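Local structure of periplasmic protein (Legionella pneumophila subsp. pneumophila, 4FGQ) at residues L16-S19 against T24-R27; T29-L34 against Y94-A99; K49-F54 against L135-L140; F57-D62 against E87-I92. The protein is probably a calcium-dependent periplasmic cysteine protease of the transglutaminase-like family, with a papain-like fold. All blocks are in the same frame, centred on the assembly; numbering follows the deposited sequence.

Interaction 1: L16-S19 against T24-R27; sequences LAQS and TRKR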
loop_
_atom_site.group_PDB
_atom_site.type_symbol
_atom_site.label_atom_id
_atom_site.label_comp_id
_atom_site.label_asym_id
_atom_site.label_seq_id
_atom_site.Cartn_x
_atom_site.Cartn_y
_atom_site.Cartn_z
ATOM N N LEU A 16 -15.208 12.657 -3.503
ATOM C CA LEU A 16 -15.504 11.305 -3.941
ATOM C C LEU A 16 -16.597 10.717 -3.055
ATOM O O LEU A 16 -17.538 10.103 -3.551
ATOM C CB LEU A 16 -14.246 10.431 -3.897
ATOM C CG LEU A 16 -13.402 10.415 -5.173
ATOM C CD1 LEU A 16 -11.990 9.929 -4.891
ATOM C CD2 LEU A 16 -14.062 9.540 -6.219
ATOM N N ALA A 17 -16.473 10.929 -1.744
ATOM C CA ALA A 17 -17.424 10.375 -0.781
ATOM C C ALA A 17 -18.864 10.727 -1.140
ATOM O O ALA A 17 -19.747 9.868 -1.106
ATOM C CB ALA A 17 -17.104 10.847 0.623
ATOM N N GLN A 18 -19.091 11.988 -1.493
ATOM C CA GLN A 18 -20.441 12.462 -1.794
ATOM C C GLN A 18 -21.030 11.918 -3.098
ATOM O O GLN A 18 -22.232 12.039 -3.338
ATOM C CB GLN A 18 -20.504 13.992 -1.755
ATOM C CG GLN A 18 -20.379 14.555 -0.344
ATOM C CD GLN A 18 -21.157 13.735 0.681
ATOM O OE1 GLN A 18 -22.390 13.694 0.659
ATOM N NE2 GLN A 18 -20.433 13.067 1.577
ATOM N N SER A 19 -20.193 11.308 -3.930
ATOM C CA SER A 19 -20.657 10.706 -5.173
ATOM C C SER A 19 -21.105 9.261 -4.960
ATOM O O SER A 19 -21.742 8.666 -5.824
ATOM C CB SER A 19 -19.559 10.761 -6.234
ATOM O OG SER A 19 -19.185 12.101 -6.489
ATOM N N THR A 24 -20.018 2.607 1.211
ATOM C CA THR A 24 -18.939 3.071 0.340
ATOM C C THR A 24 -18.635 4.533 0.644
ATOM O O THR A 24 -17.472 4.907 0.775
ATOM C CB THR A 24 -19.288 2.907 -1.144
ATOM O OG1 THR A 24 -19.597 1.532 -1.404
ATOM C CG2 THR A 24 -18.107 3.333 -2.020
ATOM N N ARG A 25 -19.681 5.344 0.770
ATOM C CA ARG A 25 -19.508 6.742 1.152
ATOM C C ARG A 25 -18.782 6.831 2.486
ATOM O O ARG A 25 -17.845 7.614 2.637
ATOM C CB ARG A 25 -20.858 7.462 1.241
ATOM C CG ARG A 25 -20.765 8.867 1.839
ATOM C CD ARG A 25 -22.117 9.579 1.816
ATOM N NE ARG A 25 -22.576 9.833 0.449
ATOM C CZ ARG A 25 -23.712 10.455 0.137
ATOM N NH1 ARG A 25 -24.519 10.890 1.094
ATOM N NH2 ARG A 25 -24.044 10.636 -1.138
ATOM N N LYS A 26 -19.211 6.011 3.446
ATOM C CA LYS A 26 -18.580 5.974 4.763
ATOM C C LYS A 26 -17.104 5.601 4.703
ATOM O O LYS A 26 -16.318 6.095 5.504
ATOM C CB LYS A 26 -19.307 5.011 5.705
ATOM C CG LYS A 26 -20.670 5.499 6.164
ATOM C CD LYS A 26 -21.248 4.562 7.205
ATOM C CE LYS A 26 -22.450 5.179 7.886
ATOM N NZ LYS A 26 -23.315 5.891 6.914
ATOM N N ARG A 27 -16.726 4.717 3.784
ATOM C CA ARG A 27 -15.325 4.325 3.662
ATOM C C ARG A 27 -14.463 5.483 3.162
ATOM O O ARG A 27 -13.346 5.683 3.643
ATOM C CB ARG A 27 -15.152 3.091 2.761
ATOM C CG ARG A 27 -15.630 1.794 3.407
ATOM C CD ARG A 27 -15.131 0.536 2.672
ATOM N NE ARG A 27 -15.566 0.434 1.274
ATOM C CZ ARG A 27 -16.742 -0.034 0.867
ATOM N NH1 ARG A 27 -17.657 -0.437 1.746
ATOM N NH2 ARG A 27 -17.011 -0.089 -0.433
#

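Interaction 2: T29-L34 against Y94-A99; sequences TAWGNL and YFTLVA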
loop_
_atom_site.group_PDB
_atom_site.type_symbol
_atom_site.label_atom_id
_atom_site.label_comp_id
_atom_site.label_asym_id
_atom_site.label_seq_id
_atom_site.Cartn_x
_atom_site.Cartn_y
_atom_site.Cartn_z
ATOM N N THR A 29 -15.133 8.720 3.529
ATOM C CA THR A 29 -15.056 9.692 4.619
ATOM C C THR A 29 -14.068 9.251 5.690
ATOM O O THR A 29 -13.301 10.063 6.222
ATOM C CB THR A 29 -16.438 9.929 5.244
ATOM O OG1 THR A 29 -17.299 10.520 4.260
ATOM C CG2 THR A 29 -16.335 10.859 6.448
ATOM N N ALA A 30 -14.068 7.955 5.988
ATOM C CA ALA A 30 -13.155 7.401 6.981
ATOM C C ALA A 30 -11.695 7.500 6.548
ATOM O O ALA A 30 -10.816 7.770 7.369
ATOM C CB ALA A 30 -13.529 5.954 7.279
ATOM N N TRP A 31 -11.450 7.280 5.260
ATOM C CA TRP A 31 -10.114 7.391 4.675
ATOM C C TRP A 31 -9.622 8.837 4.782
ATOM O O TRP A 31 -8.477 9.089 5.177
ATOM C CB TRP A 31 -10.186 6.954 3.214
ATOM C CG TRP A 31 -8.896 6.914 2.473
ATOM C CD1 TRP A 31 -7.636 6.781 2.989
ATOM C CD2 TRP A 31 -8.747 6.991 1.054
ATOM N NE1 TRP A 31 -6.706 6.783 1.964
ATOM C CE2 TRP A 31 -7.366 6.910 0.775
ATOM C CE3 TRP A 31 -9.650 7.129 -0.005
ATOM C CZ2 TRP A 31 -6.873 6.959 -0.530
ATOM C CZ3 TRP A 31 -9.151 7.178 -1.299
ATOM C CH2 TRP A 31 -7.782 7.093 -1.547
ATOM N N GLY A 32 -10.485 9.778 4.420
ATOM C CA GLY A 32 -10.148 11.191 4.523
ATOM C C GLY A 32 -9.888 11.599 5.963
ATOM O O GLY A 32 -8.933 12.330 6.242
ATOM N N ASN A 33 -10.737 11.137 6.884
ATOM C CA ASN A 33 -10.545 11.454 8.297
ATOM C C ASN A 33 -9.234 10.859 8.821
ATOM O O ASN A 33 -8.541 11.495 9.620
ATOM C CB ASN A 33 -11.736 10.995 9.145
ATOM C CG ASN A 33 -12.997 11.808 8.876
ATOM O OD1 ASN A 33 -12.937 12.904 8.318
ATOM N ND2 ASN A 33 -14.145 11.276 9.289
ATOM N N LEU A 34 -8.887 9.655 8.358
ATOM C CA LEU A 34 -7.619 9.020 8.726
ATOM C C LEU A 34 -6.448 9.903 8.329
ATOM O O LEU A 34 -5.554 10.189 9.148
ATOM C CB LEU A 34 -7.485 7.650 8.040
ATOM C CG LEU A 34 -6.141 6.926 8.195
ATOM C CD1 LEU A 34 -6.046 6.282 9.559
ATOM C CD2 LEU A 34 -5.955 5.881 7.103
ATOM N N TYR A 94 0.735 2.729 0.780
ATOM C CA TYR A 94 1.792 3.591 0.262
ATOM C C TYR A 94 1.263 5.002 -0.010
ATOM O O TYR A 94 1.788 5.980 0.521
ATOM C CB TYR A 94 2.418 2.994 -1.008
ATOM C CG TYR A 94 3.262 3.994 -1.778
ATOM C CD1 TYR A 94 4.543 4.331 -1.354
ATOM C CD2 TYR A 94 2.759 4.622 -2.912
ATOM C CE1 TYR A 94 5.319 5.269 -2.071
ATOM C CE2 TYR A 94 3.503 5.553 -3.613
ATOM C CZ TYR A 94 4.778 5.875 -3.191
ATOM O OH TYR A 94 5.500 6.802 -3.908
ATOM N N PHE A 95 0.224 5.117 -0.828
ATOM C CA PHE A 95 -0.269 6.447 -1.187
ATOM C C PHE A 95 -0.795 7.207 0.025
ATOM O O PHE A 95 -0.644 8.429 0.128
ATOM C CB PHE A 95 -1.316 6.373 -2.304
ATOM C CG PHE A 95 -0.712 6.217 -3.666
ATOM C CD1 PHE A 95 0.015 7.260 -4.233
ATOM C CD2 PHE A 95 -0.848 5.029 -4.373
ATOM C CE1 PHE A 95 0.588 7.131 -5.495
ATOM C CE2 PHE A 95 -0.279 4.887 -5.636
ATOM C CZ PHE A 95 0.442 5.938 -6.198
ATOM N N THR A 96 -1.381 6.484 0.965
ATOM C CA THR A 96 -1.950 7.129 2.139
ATOM C C THR A 96 -0.837 7.656 3.042
ATOM O O THR A 96 -0.928 8.767 3.561
ATOM C CB THR A 96 -2.857 6.167 2.908
ATOM O OG1 THR A 96 -3.921 5.751 2.047
ATOM C CG2 THR A 96 -3.466 6.850 4.129
ATOM N N LEU A 97 0.230 6.872 3.197
ATOM C CA LEU A 97 1.376 7.321 3.998
ATOM C C LEU A 97 2.054 8.541 3.386
ATOM O O LEU A 97 2.462 9.451 4.109
ATOM C CB LEU A 97 2.367 6.178 4.237
ATOM C CG LEU A 97 1.852 5.250 5.353
ATOM C CD1 LEU A 97 2.516 3.878 5.257
ATOM C CD2 LEU A 97 2.110 5.881 6.746
ATOM N N VAL A 98 2.174 8.573 2.063
ATOM C CA VAL A 98 2.715 9.757 1.391
ATOM C C VAL A 98 1.812 10.958 1.683
ATOM O O VAL A 98 2.289 12.054 1.988
ATOM C CB VAL A 98 2.878 9.519 -0.128
ATOM C CG1 VAL A 98 3.190 10.830 -0.851
ATOM C CG2 VAL A 98 3.965 8.465 -0.383
ATOM N N ALA A 99 0.500 10.733 1.647
ATOM C CA ALA A 99 -0.467 11.799 1.910
ATOM C C ALA A 99 -0.379 12.387 3.321
ATOM O O ALA A 99 -0.674 13.570 3.513
ATOM C CB ALA A 99 -1.904 11.318 1.628
#

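Interaction 3: K49-F54 against L135-L140; sequences KVNSFF and LILDSL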
loop_
_atom_site.group_PDB
_atom_site.type_symbol
_atom_site.label_atom_id
_atom_site.label_comp_id
_atom_site.label_asym_id
_atom_site.label_seq_id
_atom_site.Cartn_x
_atom_site.Cartn_y
_atom_site.Cartn_z
ATOM N N LYS A 49 -1.072 3.181 12.203
ATOM C CA LYS A 49 -2.490 3.440 11.986
ATOM C C LYS A 49 -2.909 3.312 10.517
ATOM O O LYS A 49 -4.014 2.857 10.230
ATOM C CB LYS A 49 -2.902 4.781 12.611
ATOM C CG LYS A 49 -2.854 4.729 14.127
ATOM C CD LYS A 49 -3.336 6.027 14.769
ATOM C CE LYS A 49 -3.246 5.933 16.292
ATOM N NZ LYS A 49 -3.667 7.191 16.986
ATOM N N VAL A 50 -2.035 3.664 9.575
ATOM C CA VAL A 50 -2.354 3.395 8.175
ATOM C C VAL A 50 -2.392 1.884 7.964
ATOM O O VAL A 50 -3.297 1.341 7.305
ATOM C CB VAL A 50 -1.343 4.061 7.221
ATOM C CG1 VAL A 50 -1.605 3.619 5.765
ATOM C CG2 VAL A 50 -1.456 5.568 7.344
ATOM N N ASN A 51 -1.427 1.191 8.558
ATOM C CA ASN A 51 -1.378 -0.273 8.441
ATOM C C ASN A 51 -2.654 -0.926 8.985
ATOM O O ASN A 51 -3.303 -1.715 8.290
ATOM C CB ASN A 51 -0.143 -0.817 9.168
ATOM C CG ASN A 51 0.243 -2.210 8.715
ATOM O OD1 ASN A 51 0.256 -2.513 7.512
ATOM N ND2 ASN A 51 0.575 -3.071 9.686
ATOM N N SER A 52 -3.022 -0.581 10.215
ATOM C CA SER A 52 -4.179 -1.201 10.870
ATOM C C SER A 52 -5.510 -0.797 10.234
ATOM O O SER A 52 -6.447 -1.614 10.153
ATOM C CB SER A 52 -4.163 -0.927 12.381
ATOM O OG SER A 52 -4.353 0.453 12.685
ATOM N N PHE A 53 -5.600 0.450 9.767
ATOM C CA PHE A 53 -6.820 0.911 9.102
ATOM C C PHE A 53 -7.094 0.052 7.885
ATOM O O PHE A 53 -8.200 -0.456 7.713
ATOM C CB PHE A 53 -6.708 2.381 8.664
ATOM C CG PHE A 53 -7.962 2.907 7.997
ATOM C CD1 PHE A 53 -9.028 3.354 8.753
ATOM C CD2 PHE A 53 -8.061 2.956 6.614
ATOM C CE1 PHE A 53 -10.185 3.837 8.136
ATOM C CE2 PHE A 53 -9.209 3.428 5.995
ATOM C CZ PHE A 53 -10.272 3.871 6.755
ATOM N N PHE A 54 -6.092 -0.101 7.030
ATOM C CA PHE A 54 -6.334 -0.858 5.802
ATOM C C PHE A 54 -6.382 -2.355 6.014
ATOM O O PHE A 54 -7.015 -3.057 5.232
ATOM C CB PHE A 54 -5.352 -0.435 4.704
ATOM C CG PHE A 54 -5.681 0.913 4.156
ATOM C CD1 PHE A 54 -6.890 1.114 3.516
ATOM C CD2 PHE A 54 -4.849 2.002 4.372
ATOM C CE1 PHE A 54 -7.253 2.360 3.040
ATOM C CE2 PHE A 54 -5.207 3.262 3.888
ATOM C CZ PHE A 54 -6.411 3.435 3.221
ATOM N N LEU A 135 11.162 -1.897 7.765
ATOM C CA LEU A 135 10.046 -2.408 8.552
ATOM C C LEU A 135 8.964 -2.833 7.570
ATOM O O LEU A 135 8.702 -2.129 6.589
ATOM C CB LEU A 135 9.530 -1.309 9.470
ATOM C CG LEU A 135 10.561 -0.717 10.423
ATOM C CD1 LEU A 135 9.868 0.229 11.414
ATOM C CD2 LEU A 135 11.299 -1.814 11.152
ATOM N N ILE A 136 8.342 -3.984 7.825
ATOM C CA ILE A 136 7.416 -4.575 6.872
ATOM C C ILE A 136 5.955 -4.369 7.275
ATOM O O ILE A 136 5.509 -4.842 8.329
ATOM C CB ILE A 136 7.686 -6.093 6.709
ATOM C CG1 ILE A 136 9.147 -6.359 6.318
ATOM C CG2 ILE A 136 6.733 -6.676 5.690
ATOM C CD1 ILE A 136 9.550 -5.760 4.986
ATOM N N LEU A 137 5.212 -3.661 6.429
ATOM C CA LEU A 137 3.776 -3.450 6.621
ATOM C C LEU A 137 3.048 -4.460 5.730
ATOM O O LEU A 137 3.058 -4.339 4.487
ATOM C CB LEU A 137 3.383 -2.025 6.227
ATOM C CG LEU A 137 3.629 -0.946 7.287
ATOM C CD1 LEU A 137 5.130 -0.654 7.458
ATOM C CD2 LEU A 137 2.864 0.330 6.924
ATOM N N ASP A 138 2.430 -5.455 6.370
ATOM C CA ASP A 138 1.877 -6.623 5.693
ATOM C C ASP A 138 0.375 -6.639 5.879
ATOM O O ASP A 138 -0.146 -5.999 6.796
ATOM C CB ASP A 138 2.497 -7.875 6.329
ATOM C CG ASP A 138 2.419 -9.102 5.448
ATOM O OD1 ASP A 138 1.575 -9.145 4.536
ATOM O OD2 ASP A 138 3.204 -10.040 5.703
ATOM N N SER A 139 -0.307 -7.359 4.992
ATOM C CA SER A 139 -1.742 -7.594 5.078
ATOM C C SER A 139 -2.073 -8.948 5.729
ATOM O O SER A 139 -3.233 -9.220 6.042
ATOM C CB SER A 139 -2.359 -7.540 3.672
ATOM O OG SER A 139 -1.555 -8.257 2.744
ATOM N N LEU A 140 -1.062 -9.788 5.918
ATOM C CA LEU A 140 -1.241 -11.094 6.567
ATOM C C LEU A 140 -0.466 -11.208 7.883
ATOM O O LEU A 140 -0.142 -12.308 8.344
ATOM C CB LEU A 140 -0.824 -12.238 5.621
ATOM C CG LEU A 140 -1.633 -12.387 4.336
ATOM C CD1 LEU A 140 -1.069 -13.538 3.507
ATOM C CD2 LEU A 140 -3.103 -12.642 4.651
HETATM O O HOH W 1 2.006 -5.566 9.167
#

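Interaction 4: F57-D62 against E87-I92; sequences FNYETD and EDFAII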
loop_
_atom_site.group_PDB
_atom_site.type_symbol
_atom_site.label_atom_id
_atom_site.label_comp_id
_atom_site.label_asym_id
_atom_site.label_seq_id
_atom_site.Cartn_x
_atom_site.Cartn_y
_atom_site.Cartn_z
ATOM N N PHE A 57 -9.801 -4.330 5.801
ATOM C CA PHE A 57 -10.592 -4.460 4.565
ATOM C C PHE A 57 -10.617 -5.911 4.046
ATOM O O PHE A 57 -9.919 -6.778 4.571
ATOM C CB PHE A 57 -10.033 -3.524 3.470
ATOM C CG PHE A 57 -10.394 -2.062 3.641
ATOM C CD1 PHE A 57 -9.930 -1.329 4.713
ATOM C CD2 PHE A 57 -11.144 -1.411 2.675
ATOM C CE1 PHE A 57 -10.264 0.018 4.860
ATOM C CE2 PHE A 57 -11.471 -0.070 2.805
ATOM C CZ PHE A 57 -11.023 0.646 3.905
ATOM N N ASN A 58 -11.439 -6.176 3.030
ATOM C CA ASN A 58 -11.552 -7.508 2.436
ATOM C C ASN A 58 -10.280 -7.907 1.696
ATOM O O ASN A 58 -9.821 -7.180 0.816
ATOM C CB ASN A 58 -12.726 -7.545 1.451
ATOM C CG ASN A 58 -14.069 -7.551 2.146
ATOM O OD1 ASN A 58 -14.236 -8.199 3.174
ATOM N ND2 ASN A 58 -15.039 -6.836 1.582
ATOM N N TYR A 59 -9.721 -9.067 2.036
ATOM C CA TYR A 59 -8.513 -9.569 1.389
ATOM C C TYR A 59 -8.885 -10.558 0.283
ATOM O O TYR A 59 -9.482 -11.600 0.552
ATOM C CB TYR A 59 -7.640 -10.254 2.434
ATOM C CG TYR A 59 -6.280 -10.700 1.953
ATOM C CD1 TYR A 59 -6.084 -11.997 1.479
ATOM C CD2 TYR A 59 -5.194 -9.843 2.002
ATOM C CE1 TYR A 59 -4.821 -12.412 1.057
ATOM C CE2 TYR A 59 -3.947 -10.244 1.594
ATOM C CZ TYR A 59 -3.771 -11.529 1.116
ATOM O OH TYR A 59 -2.516 -11.909 0.716
ATOM N N GLU A 60 -8.529 -10.221 -0.957
ATOM C CA GLU A 60 -8.905 -11.024 -2.115
ATOM C C GLU A 60 -7.732 -11.875 -2.583
ATOM O O GLU A 60 -6.572 -11.472 -2.469
ATOM C CB GLU A 60 -9.360 -10.099 -3.252
ATOM C CG GLU A 60 -10.600 -9.288 -2.905
ATOM C CD GLU A 60 -10.971 -8.244 -3.957
ATOM O OE1 GLU A 60 -10.208 -8.056 -4.933
ATOM O OE2 GLU A 60 -12.036 -7.607 -3.798
ATOM N N THR A 61 -8.051 -13.062 -3.095
ATOM C CA THR A 61 -7.073 -13.917 -3.749
ATOM C C THR A 61 -7.736 -14.506 -4.982
ATOM O O THR A 61 -8.964 -14.629 -5.040
ATOM C CB THR A 61 -6.633 -15.093 -2.852
ATOM O OG1 THR A 61 -7.794 -15.807 -2.404
ATOM C CG2 THR A 61 -5.847 -14.613 -1.659
ATOM N N ASP A 62 -6.921 -14.884 -5.962
ATOM C CA ASP A 62 -7.416 -15.623 -7.106
ATOM C C ASP A 62 -7.871 -17.000 -6.632
ATOM O O ASP A 62 -7.129 -17.701 -5.948
ATOM C CB ASP A 62 -6.300 -15.770 -8.145
ATOM C CG ASP A 62 -6.796 -16.354 -9.452
ATOM O OD1 ASP A 62 -6.822 -17.598 -9.580
ATOM O OD2 ASP A 62 -7.163 -15.569 -10.354
ATOM N N GLU A 87 -1.251 -6.973 -3.090
ATOM C CA GLU A 87 -0.604 -5.894 -3.820
ATOM C C GLU A 87 -1.436 -4.622 -3.655
ATOM O O GLU A 87 -0.901 -3.529 -3.408
ATOM C CB GLU A 87 -0.422 -6.294 -5.294
ATOM C CG GLU A 87 0.293 -7.650 -5.460
ATOM C CD GLU A 87 0.409 -8.113 -6.905
ATOM O OE1 GLU A 87 -0.393 -7.669 -7.759
ATOM O OE2 GLU A 87 1.311 -8.932 -7.192
ATOM N N ASP A 88 -2.755 -4.768 -3.752
ATOM C CA ASP A 88 -3.655 -3.627 -3.596
ATOM C C ASP A 88 -3.588 -3.014 -2.195
ATOM O O ASP A 88 -3.652 -1.792 -2.051
ATOM C CB ASP A 88 -5.099 -4.014 -3.929
ATOM C CG ASP A 88 -5.232 -4.692 -5.291
ATOM O OD1 ASP A 88 -4.479 -4.359 -6.237
ATOM O OD2 ASP A 88 -6.108 -5.571 -5.432
ATOM N N PHE A 89 -3.455 -3.853 -1.165
ATOM C CA PHE A 89 -3.295 -3.348 0.206
ATOM C C PHE A 89 -2.021 -2.519 0.319
ATOM O O PHE A 89 -2.010 -1.441 0.927
ATOM C CB PHE A 89 -3.197 -4.501 1.215
ATOM C CG PHE A 89 -4.528 -5.035 1.697
ATOM C CD1 PHE A 89 -5.380 -5.719 0.838
ATOM C CD2 PHE A 89 -4.891 -4.914 3.033
ATOM C CE1 PHE A 89 -6.586 -6.232 1.283
ATOM C CE2 PHE A 89 -6.098 -5.441 3.490
ATOM C CZ PHE A 89 -6.953 -6.089 2.606
ATOM N N ALA A 90 -0.935 -3.022 -0.259
ATOM C CA ALA A 90 0.342 -2.317 -0.162
ATOM C C ALA A 90 0.293 -0.975 -0.893
ATOM O O ALA A 90 0.852 0.024 -0.424
ATOM C CB ALA A 90 1.476 -3.186 -0.704
ATOM N N ILE A 91 -0.401 -0.956 -2.024
ATOM C CA ILE A 91 -0.526 0.255 -2.831
ATOM C C ILE A 91 -1.292 1.372 -2.114
ATOM O O ILE A 91 -0.828 2.517 -2.064
ATOM C CB ILE A 91 -1.147 -0.060 -4.206
ATOM C CG1 ILE A 91 -0.155 -0.870 -5.052
ATOM C CG2 ILE A 91 -1.583 1.233 -4.899
ATOM C CD1 ILE A 91 -0.801 -1.566 -6.253
ATOM N N ILE A 92 -2.442 1.057 -1.526
ATOM C CA ILE A 92 -3.197 2.096 -0.836
ATOM C C ILE A 92 -2.490 2.555 0.443
ATOM O O ILE A 92 -2.532 3.740 0.788
ATOM C CB ILE A 92 -4.699 1.735 -0.619
ATOM C CG1 ILE A 92 -5.449 2.949 -0.063
ATOM C CG2 ILE A 92 -4.851 0.533 0.301
ATOM C CD1 ILE A 92 -6.960 2.895 -0.274
#

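Interaction 1: L16-S19 against T24-R27
Arg25 lays its side chain along the backbone of Ala17 and Gln18 near the C-terminal end of helix 10-17. Its NE donates to Ala17 O at 3.2 Å, with an N-H...O angle of 138°. The donor stands 38° above the carbonyl plane, away from the lone-pair directions, and the oxygen is itself tilted from the guanidinium plane. The aliphatic part of the arginine reaches the same carbonyl, CG lying 3.3 Å from Ala17 O. Further out, NH2 comes to 3.2 Å from Gln18 O. Gln18 closes over the group from one face, placing OE1 3.5 Å above the guanidinium plane and over its centre, with amide and guanidinium planes 47° apart.

Two bends produce this clasp. Arg25 leaves its helix extended, with CG anti to the backbone N, and turns at chi3, which swings NE to the carbonyl. Gln18 starts away from helix 22-38, and the bend at its chi2 folds the amide back. Behind them, Ala17 CB lies 3.9 Å from Arg25 O, and its methyl also packs on Phe28 and Thr29. Tyr20 O, in the short connection between the helices, adds a weak bond to Arg25 NE.

A cation beside carbonyls at a helix's C-terminal end would probably interact favourably with the helix dipole, so the grip is likely electrostatic as much as directional.

Interaction 2: T29-L34 against Y94-A99
Thr96 OG1 is gripped twice: it accepts from Trp31 NE1 across the contact at 3.0 Å and is hydrogen-bonded to Ile92 O one turn back in its own helix. The indole bond is fairly straight, with an N-H...O angle of 155°, and the oxygen sits slightly off the ring plane, by 16°. The hydroxyl of this buried residue thus donates to a backbone carbonyl and accepts from the indole, so both its roles are filled.

Trp31 reaches across because its CG stands anti to the backbone N (chi1 -176°), carrying the pyrrole edge toward helix 86-100. The threonine methyl lies beside that edge in the ring plane, CG2 being 3.9 Å from Trp31 NE1. The same methyl meets Leu34 CD2 at 4.0 Å, the two side chains crossing at about a right angle.

The backbones stay well apart, the Trp31 and Thr96 CA atoms being 8.6 Å from each other, so long side chains of helix 22-38 span the gap to a short one. Phe54 of helix 43-55 meets the indole edge-to-face and also touches Thr96. Such packing of several helices about a central one, here helix 86-100, is characteristic of the helical part of a papain-like fold.

Interaction 3: K49-F54 against L135-L140
Asn51 points at Leu137, its CB resting 3.9 Å from Leu137 CD2. Next along, CG lies the same distance from Leu137 CG, the two side chains crossing at a slant. With CG anti to the backbone N (chi1 -160°), the amide extends from helix 43-55 toward the strand. OD1 comes 3.4 Å from Leu137 CB, but its polar partner is Lys93 NZ of helix 86-100, which hydrogen-bonds to it. ND2 donates a hydrogen bond to a water at 2.9 Å, and that water also accepts from Asp138 N at 2.8 Å: the helix is thus linked through solvent to the backbone at Asp138, next to strand 135-137.

This joins the helical part of the papain-like fold to its antiparallel sheet. Asp138 OD1 is hydrogen-bonded to His121 NE2, an arrangement consistent with the His-Asp pair of a cysteine protease triad, while OD2 makes a salt bridge with Arg150.

The aspartate also shapes the chain after the strand. Leu140 N donates to Asp138 OD1 at 3.0 Å and a nearly straight 166°, forming an Asx turn, with the donor 72° out of the carboxylate plane. Asn55 ND2, one helical turn beyond Asn51, hydrogen-bonds to Asp138 O.

Interaction 4: F57-D62 against E87-I92
Phe89 projects from helix 86-100 against the chain at 57-59, and its outer ring edge touches backbone before side chains. CE1 lies 3.4 Å from Asn58 O, and CZ lies 3.6 Å from Phe57 O. Both oxygens sit near the ring plane, where the slightly positive C-H edge would be expected to suit carbonyl oxygens. With CG anti to the carbonyl carbon (chi1 -85°), the ring stands out from the helix and its tip reaches both peptides.

Tyr59 comes over one face of that ring: its CD2 is 3.9 Å from Phe89 CE1. The two rings meet obliquely, with centroids 5.6 Å apart and planes at 56°. Phe57 contributes mainly its first carbon, CB lying 4.1 Å from Phe89 CZ, while its own ring turns off toward Phe54 and Phe78. Phe78 meets Phe89 edge-to-face, continuing the aromatic cluster into helix 75-81.

Strand 58-59 pairs in parallel with strand 83-84, so the contact sets this small sheet against the opening turns of helix 86-100. Those turns hold Glu87 and Asp88, which bind calcium together with Asp69, Tyr71 and Asp85; no metal is bound to this chain in the model.

At the polar margin, Glu60 OE1 and Asp88 OD2 stand 4.8 Å apart. Lys73, in a salt bridge with Glu60 OE1, probably offsets these like charges.

How the interactions relate
Interactions 2 and 3 are buried, whereas interactions 1 and 4 are only partly so, and interaction 1 is the farthest of the four from the chain's centre. Helix 22-38 serves interactions 1 and 2; helix 86-100 serves interactions 2 and 4. Phe54, in the helix of interaction 3, ties the inner three together: its CE2 lies 3.4 Å from Thr96 OG1 and its CE1 3.4 Å from Ile92 CD1. Chemistry follows place. The outer helix turn relies on a cation beside backbone oxygens, the helix pair on one indole-hydroxyl bond, the helix-strand junction on an amide and a bridging water, and the contact beside the calcium-binding residues on aromatic packing.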